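PDB 1ZEL: hypothetical protein Rv2827c from Mycobacterium tuberculosis, which is of unknown function but probably binds DNA through a winged-helix domain, and carries a C-terminal domain related to that of AbiEi antitoxins. Local coordinates for residues Leu207-Asp216 and Leu237-Arg246; Met259-Ser269 and Trp277-Val288. One frame throughout, in Å; residues are numbered along the deposited sequence. Where two conformers were deposited one is given.

Interaction 1: Leu207-Asp216 and Leu237-Arg246. With NA (sodium ion), chain C; FMT (formic acid), chain J.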
loop_
_atom_site.group_PDB
_atom_site.type_symbol
_atom_site.label_atom_id
_atom_site.label_comp_id
_atom_site.label_asym_id
_atom_site.label_seq_id
_atom_site.Cartn_x
_atom_site.Cartn_y
_atom_site.Cartn_z
ATOM N N LEU A 207 1.093 18.643 2.598
ATOM C CA LEU A 207 -0.348 18.672 2.851
ATOM C C LEU A 207 -1.091 19.557 1.872
ATOM O O LEU A 207 -2.212 19.240 1.508
ATOM C CB LEU A 207 -0.664 19.122 4.292
ATOM C CG LEU A 207 -0.280 18.140 5.392
ATOM C CD1 LEU A 207 -0.673 18.727 6.721
ATOM C CD2 LEU A 207 -1.014 16.785 5.165
ATOM N N ASP A 208 -0.502 20.682 1.457
ATOM C CA ASP A 208 -1.202 21.547 0.485
ATOM C C ASP A 208 -1.522 20.760 -0.807
ATOM O O ASP A 208 -2.659 20.805 -1.347
ATOM C CB ASP A 208 -0.379 22.801 0.164
ATOM C CG ASP A 208 1.085 22.498 -0.236
ATOM O OD1 ASP A 208 1.560 21.330 -0.286
ATOM O OD2 ASP A 208 1.795 23.477 -0.499
ATOM N N ASP A 209 -0.521 19.995 -1.246
ATOM C CA ASP A 209 -0.610 19.171 -2.444
ATOM C C ASP A 209 -1.728 18.134 -2.273
ATOM O O ASP A 209 -2.561 17.961 -3.157
ATOM C CB ASP A 209 0.746 18.487 -2.688
ATOM C CG ASP A 209 0.900 17.919 -4.104
ATOM O OD1 ASP A 209 -0.067 17.942 -4.908
ATOM O OD2 ASP A 209 2.021 17.461 -4.418
ATOM N N LEU A 210 -1.749 17.448 -1.133
ATOM C CA LEU A 210 -2.780 16.429 -0.866
ATOM C C LEU A 210 -4.195 17.016 -0.871
ATOM O O LEU A 210 -5.114 16.525 -1.560
ATOM C CB LEU A 210 -2.474 15.751 0.477
ATOM C CG LEU A 210 -3.545 14.884 1.152
ATOM C CD1 LEU A 210 -3.950 13.701 0.327
ATOM C CD2 LEU A 210 -3.036 14.400 2.507
ATOM N N VAL A 211 -4.346 18.104 -0.131
ATOM C CA VAL A 211 -5.640 18.728 0.110
ATOM C C VAL A 211 -6.247 19.263 -1.187
ATOM O O VAL A 211 -7.444 19.122 -1.412
ATOM C CB VAL A 211 -5.492 19.841 1.179
ATOM C CG1 VAL A 211 -6.703 20.771 1.181
ATOM C CG2 VAL A 211 -5.298 19.213 2.557
ATOM N N ALA A 212 -5.423 19.871 -2.037
ATOM C CA ALA A 212 -5.860 20.288 -3.369
ATOM C C ALA A 212 -6.413 19.138 -4.240
ATOM O O ALA A 212 -7.176 19.385 -5.174
ATOM C CB ALA A 212 -4.719 21.011 -4.105
ATOM N N ASP A 213 -6.047 17.900 -3.929
ATOM C CA ASP A 213 -6.476 16.732 -4.723
ATOM C C ASP A 213 -7.700 16.024 -4.183
ATOM O O ASP A 213 -8.107 15.019 -4.766
ATOM C CB ASP A 213 -5.349 15.685 -4.849
ATOM C CG ASP A 213 -4.117 16.245 -5.536
ATOM O OD1 ASP A 213 -4.242 17.266 -6.229
ATOM O OD2 ASP A 213 -3.005 15.708 -5.363
ATOM N N CYS A 214 -8.257 16.514 -3.072
ATOM C CA CYS A 214 -9.385 15.847 -2.417
ATOM C C CYS A 214 -10.658 16.575 -2.763
ATOM O O CYS A 214 -10.735 17.797 -2.675
ATOM C CB CYS A 214 -9.239 15.856 -0.894
ATOM S SG CYS A 214 -7.884 14.859 -0.312
ATOM N N SER A 215 -11.657 15.799 -3.147
ATOM C CA SER A 215 -13.010 16.303 -3.288
ATOM C C SER A 215 -13.672 16.208 -1.911
ATOM O O SER A 215 -13.636 15.156 -1.246
ATOM C CB SER A 215 -13.740 15.445 -4.325
ATOM O OG SER A 215 -15.105 15.374 -4.021
ATOM N N ASP A 216 -14.279 17.300 -1.466
ATOM C CA ASP A 216 -14.912 17.298 -0.146
ATOM C C ASP A 216 -16.134 16.369 -0.056
ATOM O O ASP A 216 -16.423 15.843 1.011
ATOM C CB ASP A 216 -15.223 18.718 0.311
ATOM C CG ASP A 216 -13.954 19.582 0.448
ATOM O OD1 ASP A 216 -12.811 19.057 0.493
ATOM O OD2 ASP A 216 -14.089 20.800 0.489
ATOM N N LEU A 237 -6.621 18.837 8.860
ATOM C CA LEU A 237 -5.707 18.608 7.716
ATOM C C LEU A 237 -6.047 19.520 6.526
ATOM O O LEU A 237 -5.150 20.110 5.900
ATOM C CB LEU A 237 -5.676 17.106 7.315
ATOM C CG LEU A 237 -4.958 16.164 8.321
ATOM C CD1 LEU A 237 -5.123 14.702 7.898
ATOM C CD2 LEU A 237 -3.462 16.488 8.505
ATOM N N LEU A 238 -7.334 19.707 6.241
ATOM C CA LEU A 238 -7.706 20.663 5.194
ATOM C C LEU A 238 -7.179 22.048 5.517
ATOM O O LEU A 238 -6.634 22.716 4.644
ATOM C CB LEU A 238 -9.213 20.712 4.954
ATOM C CG LEU A 238 -9.878 19.464 4.354
ATOM C CD1 LEU A 238 -11.315 19.735 3.939
ATOM C CD2 LEU A 238 -9.098 18.933 3.182
ATOM N N ASP A 239 -7.363 22.458 6.777
ATOM C CA ASP A 239 -6.924 23.758 7.278
ATOM C C ASP A 239 -5.415 23.880 7.105
ATOM O O ASP A 239 -4.919 24.847 6.529
ATOM C CB ASP A 239 -7.333 23.877 8.765
ATOM C CG ASP A 239 -7.253 25.308 9.295
ATOM O OD1 ASP A 239 -6.138 25.805 9.440
ATOM O OD2 ASP A 239 -8.315 25.923 9.555
ATOM N N SER A 240 -4.698 22.868 7.588
ATOM C CA SER A 240 -3.246 22.785 7.483
ATOM C C SER A 240 -2.719 22.783 6.038
ATOM O O SER A 240 -1.603 23.258 5.785
ATOM C CB SER A 240 -2.759 21.536 8.228
ATOM O OG SER A 240 -3.174 21.612 9.596
ATOM N N GLY A 241 -3.528 22.285 5.098
ATOM C CA GLY A 241 -3.174 22.324 3.672
ATOM C C GLY A 241 -3.613 23.610 3.016
ATOM O O GLY A 241 -3.717 23.699 1.792
ATOM N N GLY A 242 -3.905 24.600 3.847
ATOM C CA GLY A 242 -4.244 25.937 3.384
ATOM C C GLY A 242 -5.693 26.180 3.034
ATOM O O GLY A 242 -6.001 27.145 2.346
ATOM N N GLU A 243 -6.599 25.331 3.499
ATOM C CA GLU A 243 -8.001 25.485 3.127
ATOM C C GLU A 243 -8.897 25.512 4.367
ATOM O O GLU A 243 -9.685 24.580 4.583
ATOM C CB GLU A 243 -8.440 24.355 2.170
ATOM C CG GLU A 243 -7.701 24.313 0.817
ATOM C CD GLU A 243 -7.968 25.539 -0.060
ATOM O OE1 GLU A 243 -8.979 26.248 0.135
ATOM O OE2 GLU A 243 -7.146 25.805 -0.941
ATOM N N PRO A 244 -8.764 26.565 5.201
ATOM C CA PRO A 244 -9.540 26.639 6.445
ATOM C C PRO A 244 -11.062 26.647 6.217
ATOM O O PRO A 244 -11.804 25.990 6.968
ATOM C CB PRO A 244 -9.064 27.961 7.083
ATOM C CG PRO A 244 -8.435 28.728 5.959
ATOM C CD PRO A 244 -7.850 27.715 5.054
ATOM N N ALA A 245 -11.517 27.332 5.170
ATOM C CA ALA A 245 -12.947 27.386 4.885
ATOM C C ALA A 245 -13.480 25.986 4.558
ATOM O O ALA A 245 -14.517 25.583 5.083
ATOM C CB ALA A 245 -13.247 28.380 3.766
ATOM N N ARG A 246 -12.747 25.231 3.738
ATOM C CA ARG A 246 -13.160 23.855 3.406
ATOM C C ARG A 246 -13.183 22.979 4.653
ATOM O O ARG A 246 -14.098 22.162 4.830
ATOM C CB ARG A 246 -12.253 23.238 2.327
ATOM C CG ARG A 246 -12.485 23.815 0.901
ATOM C CD ARG A 246 -11.547 23.176 -0.145
ATOM N NE ARG A 246 -11.550 21.709 -0.063
ATOM C CZ ARG A 246 -10.604 20.924 -0.569
ATOM N NH1 ARG A 246 -9.580 21.444 -1.228
ATOM N NH2 ARG A 246 -10.686 19.618 -0.418
HETATM NA NA NA C . -2.176 18.002 -5.681
HETATM C C FMT J . -16.481 13.111 -6.408
HETATM O O1 FMT J . -16.989 12.138 -5.844
HETATM O O2 FMT J . -16.513 14.262 -5.968
HETATM O O HOH W 1 -4.066 22.874 -0.868
HETATM O O HOH W 2 -15.559 21.323 2.689
#
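R246 and D216 both leave the backbone with CG anti to the carbonyl carbon, and the arginine bends at chi3 (49°) to bring the edge of its guanidinium to the carboxylate. The salt bridge spans two helix starts in the helical C-terminal part of the chain, where helix 228-240 ends in a Schellman motif with G242 as its C-prime residue. NE of R246 reaches the syn side of D216 OD2 at 2.8 Å, the two planes being turned 36° apart. The modelled NH2 to OD1 separation is improbably short, so its exact length is doubtful. NH1 turns to the other segment's backbone, donating to V211 O at 3.2 Å from above the carbonyl plane. C214 N reaches that same oxygen from the opposite face, so the V211 carbonyl is gripped twice.

Beyond the polar end, V211 fits into the helix-end turn. Chi1 of 164° sets CG1 beside the carbonyl carbon and CG2 beside the backbone N, so that CG1 meets L238 CD2 at 3.6 Å and also touches E243 CG, whereas CG2 lies 3.5 Å from L237 O. G241, having no side chain, lets the two backbones come close beside L207 and D208, and a water joins D208 O to G241 O, 2.8 Å from the latter. L207 closes this end of the contact, its CD1 lying 3.8 Å from S240 CB and 4.0 Å from L237 CD2. D209 and D213 turn away to hold the sodium ion, D213 through both carboxylate oxygens and D209 through OD1 and its carbonyl; R167 belongs to the same site. Beside the salt bridge a second water donates to D216 OD2 at 2.7 Å and also to R246 O.

Interaction 2: Met259-Ser269 and Trp277-Val288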
loop_
_atom_site.group_PDB
_atom_site.type_symbol
_atom_site.label_atom_id
_atom_site.label_comp_id
_atom_site.label_asym_id
_atom_site.label_seq_id
_atom_site.Cartn_x
_atom_site.Cartn_y
_atom_site.Cartn_z
ATOM N N MET A 259 -18.730 17.883 20.491
ATOM C CA MET A 259 -17.404 17.651 19.993
ATOM C C MET A 259 -16.421 17.698 21.146
ATOM O O MET A 259 -15.953 18.770 21.513
ATOM C CB MET A 259 -17.091 18.740 18.970
ATOM C CG MET A 259 -16.047 18.389 17.985
ATOM S SD MET A 259 -16.296 19.272 16.443
ATOM C CE MET A 259 -15.854 20.924 16.922
ATOM N N PRO A 260 -16.117 16.534 21.746
ATOM C CA PRO A 260 -15.040 16.445 22.748
ATOM C C PRO A 260 -13.724 16.966 22.179
ATOM O O PRO A 260 -13.552 16.973 20.960
ATOM C CB PRO A 260 -14.945 14.934 23.010
ATOM C CG PRO A 260 -16.365 14.450 22.756
ATOM C CD PRO A 260 -16.774 15.231 21.539
ATOM N N VAL A 261 -12.795 17.390 23.035
ATOM C CA VAL A 261 -11.486 17.827 22.522
ATOM C C VAL A 261 -10.728 16.584 22.056
ATOM O O VAL A 261 -10.764 15.556 22.726
ATOM C CB VAL A 261 -10.652 18.635 23.555
ATOM C CG1 VAL A 261 -9.249 18.938 23.004
ATOM C CG2 VAL A 261 -11.361 19.938 23.916
ATOM N N THR A 262 -10.076 16.660 20.899
ATOM C CA THR A 262 -9.300 15.523 20.424
ATOM C C THR A 262 -7.837 15.889 20.259
ATOM O O THR A 262 -7.517 17.060 20.036
ATOM C CB THR A 262 -9.858 14.969 19.075
ATOM O OG1 THR A 262 -9.347 13.646 18.865
ATOM C CG2 THR A 262 -9.435 15.869 17.913
ATOM N N ARG A 263 -6.953 14.898 20.403
ATOM C CA ARG A 263 -5.529 15.105 20.155
ATOM C C ARG A 263 -5.170 14.564 18.782
ATOM O O ARG A 263 -5.688 13.534 18.358
ATOM C CB ARG A 263 -4.680 14.415 21.227
ATOM C CG ARG A 263 -4.631 15.128 22.566
ATOM C CD ARG A 263 -3.755 14.345 23.561
ATOM N NE ARG A 263 -3.710 14.947 24.895
ATOM C CZ ARG A 263 -4.264 14.420 25.990
ATOM N NH1 ARG A 263 -4.923 13.265 25.934
ATOM N NH2 ARG A 263 -4.147 15.044 27.158
ATOM N N PHE A 264 -4.293 15.277 18.089
ATOM C CA PHE A 264 -3.752 14.832 16.826
ATOM C C PHE A 264 -2.360 14.395 17.182
ATOM O O PHE A 264 -1.492 15.223 17.394
ATOM C CB PHE A 264 -3.711 15.960 15.779
ATOM C CG PHE A 264 -3.743 15.450 14.354
ATOM C CD1 PHE A 264 -4.464 16.106 13.380
ATOM C CD2 PHE A 264 -3.066 14.280 14.003
ATOM C CE1 PHE A 264 -4.510 15.609 12.068
ATOM C CE2 PHE A 264 -3.113 13.781 12.702
ATOM C CZ PHE A 264 -3.845 14.443 11.743
ATOM N N THR A 265 -2.168 13.088 17.305
ATOM C CA THR A 265 -0.931 12.537 17.835
ATOM C C THR A 265 -0.793 11.084 17.369
ATOM O O THR A 265 -1.795 10.411 17.147
ATOM C CB THR A 265 -0.889 12.592 19.396
ATOM O OG1 THR A 265 0.424 12.228 19.851
ATOM C CG2 THR A 265 -1.920 11.632 20.032
ATOM N N THR A 266 0.442 10.601 17.234
ATOM C CA THR A 266 0.658 9.175 16.955
ATOM C C THR A 266 0.860 8.385 18.249
ATOM O O THR A 266 0.798 7.138 18.263
ATOM C CB THR A 266 1.844 8.937 16.006
ATOM O OG1 THR A 266 2.980 9.669 16.469
ATOM C CG2 THR A 266 1.502 9.405 14.611
ATOM N N ALA A 267 1.098 9.130 19.330
ATOM C CA ALA A 267 1.280 8.600 20.673
ATOM C C ALA A 267 1.433 9.813 21.582
ATOM O O ALA A 267 2.452 10.508 21.536
ATOM C CB ALA A 267 2.534 7.682 20.758
ATOM N N HIS A 268 0.411 10.097 22.385
ATOM C CA HIS A 268 0.461 11.255 23.282
ATOM C C HIS A 268 1.547 11.149 24.383
ATOM O O HIS A 268 1.698 10.108 25.028
ATOM C CB HIS A 268 -0.920 11.521 23.894
ATOM C CG HIS A 268 -0.906 12.553 24.976
ATOM N ND1 HIS A 268 -0.579 13.871 24.741
ATOM C CD2 HIS A 268 -1.173 12.460 26.301
ATOM C CE1 HIS A 268 -0.641 14.546 25.874
ATOM N NE2 HIS A 268 -1.010 13.715 26.833
ATOM N N SER A 269 2.297 12.236 24.572
ATOM C CA SER A 269 3.229 12.374 25.703
ATOM C C SER A 269 3.243 13.813 26.254
ATOM O O SER A 269 3.167 14.796 25.494
ATOM C CB SER A 269 4.651 11.905 25.327
ATOM O OG SER A 269 5.127 12.557 24.152
ATOM N N TRP A 277 -3.183 24.688 19.709
ATOM C CA TRP A 277 -4.616 24.531 19.965
ATOM C C TRP A 277 -5.377 25.079 18.782
ATOM O O TRP A 277 -5.155 26.216 18.392
ATOM C CB TRP A 277 -4.991 25.291 21.246
ATOM C CG TRP A 277 -6.479 25.554 21.543
ATOM C CD1 TRP A 277 -7.052 26.770 21.809
ATOM C CD2 TRP A 277 -7.527 24.589 21.651
ATOM N NE1 TRP A 277 -8.398 26.623 22.068
ATOM C CE2 TRP A 277 -8.711 25.292 21.981
ATOM C CE3 TRP A 277 -7.590 23.190 21.478
ATOM C CZ2 TRP A 277 -9.945 24.649 22.151
ATOM C CZ3 TRP A 277 -8.816 22.550 21.661
ATOM C CH2 TRP A 277 -9.982 23.283 21.983
ATOM N N ALA A 278 -6.265 24.262 18.216
ATOM C CA ALA A 278 -7.139 24.679 17.132
ATOM C C ALA A 278 -8.628 24.622 17.539
ATOM O O ALA A 278 -9.311 23.617 17.303
ATOM C CB ALA A 278 -6.862 23.805 15.883
ATOM N N PRO A 279 -9.142 25.693 18.163
ATOM C CA PRO A 279 -10.501 25.635 18.708
ATOM C C PRO A 279 -11.592 25.420 17.633
ATOM O O PRO A 279 -12.662 24.889 17.948
ATOM C CB PRO A 279 -10.651 26.991 19.410
ATOM C CG PRO A 279 -9.670 27.892 18.705
ATOM C CD PRO A 279 -8.505 27.000 18.423
ATOM N N GLU A 280 -11.311 25.810 16.387
ATOM C CA GLU A 280 -12.223 25.607 15.267
ATOM C C GLU A 280 -12.563 24.118 15.098
ATOM O O GLU A 280 -13.632 23.763 14.630
ATOM C CB GLU A 280 -11.587 26.165 13.984
ATOM C CG GLU A 280 -11.124 27.646 14.068
ATOM C CD GLU A 280 -9.756 27.860 14.747
ATOM O OE1 GLU A 280 -9.029 26.876 15.007
ATOM O OE2 GLU A 280 -9.399 29.036 15.019
ATOM N N TYR A 281 -11.625 23.249 15.494
ATOM C CA TYR A 281 -11.780 21.797 15.314
ATOM C C TYR A 281 -11.759 21.052 16.635
ATOM O O TYR A 281 -11.741 19.810 16.661
ATOM C CB TYR A 281 -10.703 21.257 14.358
ATOM C CG TYR A 281 -10.595 22.114 13.132
ATOM C CD1 TYR A 281 -9.607 23.095 13.027
ATOM C CD2 TYR A 281 -11.542 22.025 12.119
ATOM C CE1 TYR A 281 -9.543 23.924 11.898
ATOM C CE2 TYR A 281 -11.484 22.850 11.000
ATOM C CZ TYR A 281 -10.483 23.805 10.904
ATOM O OH TYR A 281 -10.417 24.619 9.786
ATOM N N GLN A 282 -11.793 21.821 17.730
ATOM C CA GLN A 282 -11.603 21.325 19.085
ATOM C C GLN A 282 -10.465 20.328 19.126
ATOM O O GLN A 282 -10.627 19.188 19.547
ATOM C CB GLN A 282 -12.921 20.747 19.653
ATOM C CG GLN A 282 -14.040 21.831 19.831
ATOM C CD GLN A 282 -13.719 22.798 20.953
ATOM O OE1 GLN A 282 -13.657 22.400 22.110
ATOM N NE2 GLN A 282 -13.482 24.066 20.617
ATOM N N LEU A 283 -9.302 20.783 18.667
ATOM C CA LEU A 283 -8.196 19.893 18.429
ATOM C C LEU A 283 -6.916 20.439 19.018
ATOM O O LEU A 283 -6.574 21.614 18.824
ATOM C CB LEU A 283 -8.047 19.695 16.906
ATOM C CG LEU A 283 -7.041 18.699 16.380
ATOM C CD1 LEU A 283 -7.599 18.098 15.139
ATOM C CD2 LEU A 283 -5.741 19.384 16.090
ATOM N N VAL A 284 -6.214 19.567 19.734
ATOM C CA VAL A 284 -4.856 19.835 20.196
ATOM C C VAL A 284 -3.915 19.092 19.224
ATOM O O VAL A 284 -3.941 17.865 19.136
ATOM C CB VAL A 284 -4.646 19.348 21.644
ATOM C CG1 VAL A 284 -3.187 19.509 22.053
ATOM C CG2 VAL A 284 -5.558 20.159 22.605
ATOM N N ASP A 285 -3.126 19.852 18.478
ATOM C CA ASP A 285 -2.226 19.286 17.492
ATOM C C ASP A 285 -0.842 19.056 18.100
ATOM O O ASP A 285 -0.116 20.003 18.364
ATOM C CB ASP A 285 -2.140 20.206 16.259
ATOM C CG ASP A 285 -1.206 19.665 15.170
ATOM O OD1 ASP A 285 -0.915 18.455 15.169
ATOM O OD2 ASP A 285 -0.753 20.461 14.312
ATOM N N GLU A 286 -0.494 17.785 18.304
ATOM C CA GLU A 286 0.815 17.403 18.830
ATOM C C GLU A 286 1.716 16.845 17.739
ATOM O O GLU A 286 2.852 16.406 17.990
ATOM C CB GLU A 286 0.632 16.391 19.953
ATOM C CG GLU A 286 -0.249 16.935 21.049
ATOM C CD GLU A 286 -0.502 15.975 22.187
ATOM O OE1 GLU A 286 -0.105 14.790 22.103
ATOM O OE2 GLU A 286 -1.104 16.426 23.188
ATOM N N LEU A 287 1.235 16.930 16.507
ATOM C CA LEU A 287 1.871 16.225 15.411
ATOM C C LEU A 287 2.204 17.076 14.191
ATOM O O LEU A 287 3.356 17.166 13.816
ATOM C CB LEU A 287 1.010 15.028 15.001
ATOM C CG LEU A 287 1.383 14.203 13.764
ATOM C CD1 LEU A 287 2.673 13.458 13.997
ATOM C CD2 LEU A 287 0.242 13.232 13.531
ATOM N N VAL A 288 1.195 17.653 13.555
ATOM C CA VAL A 288 1.389 18.274 12.257
ATOM C C VAL A 288 2.283 19.517 12.381
ATOM O O VAL A 288 3.399 19.530 11.847
ATOM C CB VAL A 288 0.045 18.555 11.563
ATOM C CG1 VAL A 288 0.233 19.375 10.286
ATOM C CG2 VAL A 288 -0.653 17.216 11.223
#
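The carboxylate of E286 takes both H268, from the loop after strand 262-264, and R263, from within that strand, a charged cluster beside a short pair of parallel strands. H268, whose CG stands anti to its backbone N (chi1 171°), points ND1 at E286 OE1, which accepts on its syn lone pair at 2.8 Å. The bond is nearly straight (170°) and lies in the imidazole plane, so it fixes how the ring is rotated. R263 makes a long salt bridge from NE to E286 OE2, 3.4 Å, and the same NE lies over a face of the H268 ring, towards its rim. R263 was deposited in two conformers, and its contacts are described for one, so they are less certain.

Between the strands the backbone bonds alternate in direction: T262 N to Q282 O, V284 N to T262 O at 2.8 Å, F264 N to V284 O, and E286 N to F264 O. T262, F264, L283 and D285 share one face of the sheet, and helix 228-240 touches T262 there. F264 is the apolar centre: L287 CD2 comes within 3.5 Å of its CE2, L283 CD2 touches its CB, and V288 CG2 sits over the ring in a CH-pi contact, 4.3 Å from the centroid. Past the strand, D285 OD1 takes N-H groups from both L287 and V288, V288 N at 2.8 Å on its syn lone pair, while OD2 binds Y236 OH and V289 N; this Asx motif leads into helix 288-296, whose N-cap position is L287. At the far end M259 CE packs 3.5 Å from Q282 CG. Q282 and L283 both face A278 in a G1 beta bulge of the antiparallel hairpin, completing a three-stranded mixed sheet in which strand 283-285 lies between 262-264, parallel to it, and 276-278, antiparallel to it.

Overall arrangement
Along the chain the two contacts come in series: interaction 1 closes at R246, within helix 244-251, and the chain runs on to M259, where interaction 2 opens just ahead of strand 262-264. Their centres lie about 17 Å apart, on the same side of the chain's centre, and they touch directly. Helix 228-240 is the shared element, presenting L237 to F264 and D239 to Y281, with a probable hydrogen bond of 2.5 Å between D239 OD2 and Y281 OH. V288, at the start of helix 288-296, also packs on L207. The small mixed sheet thus packs against helices 228-240 and 244-251, and V288 links it to helix 207-212, which carries D209 of the sodium site.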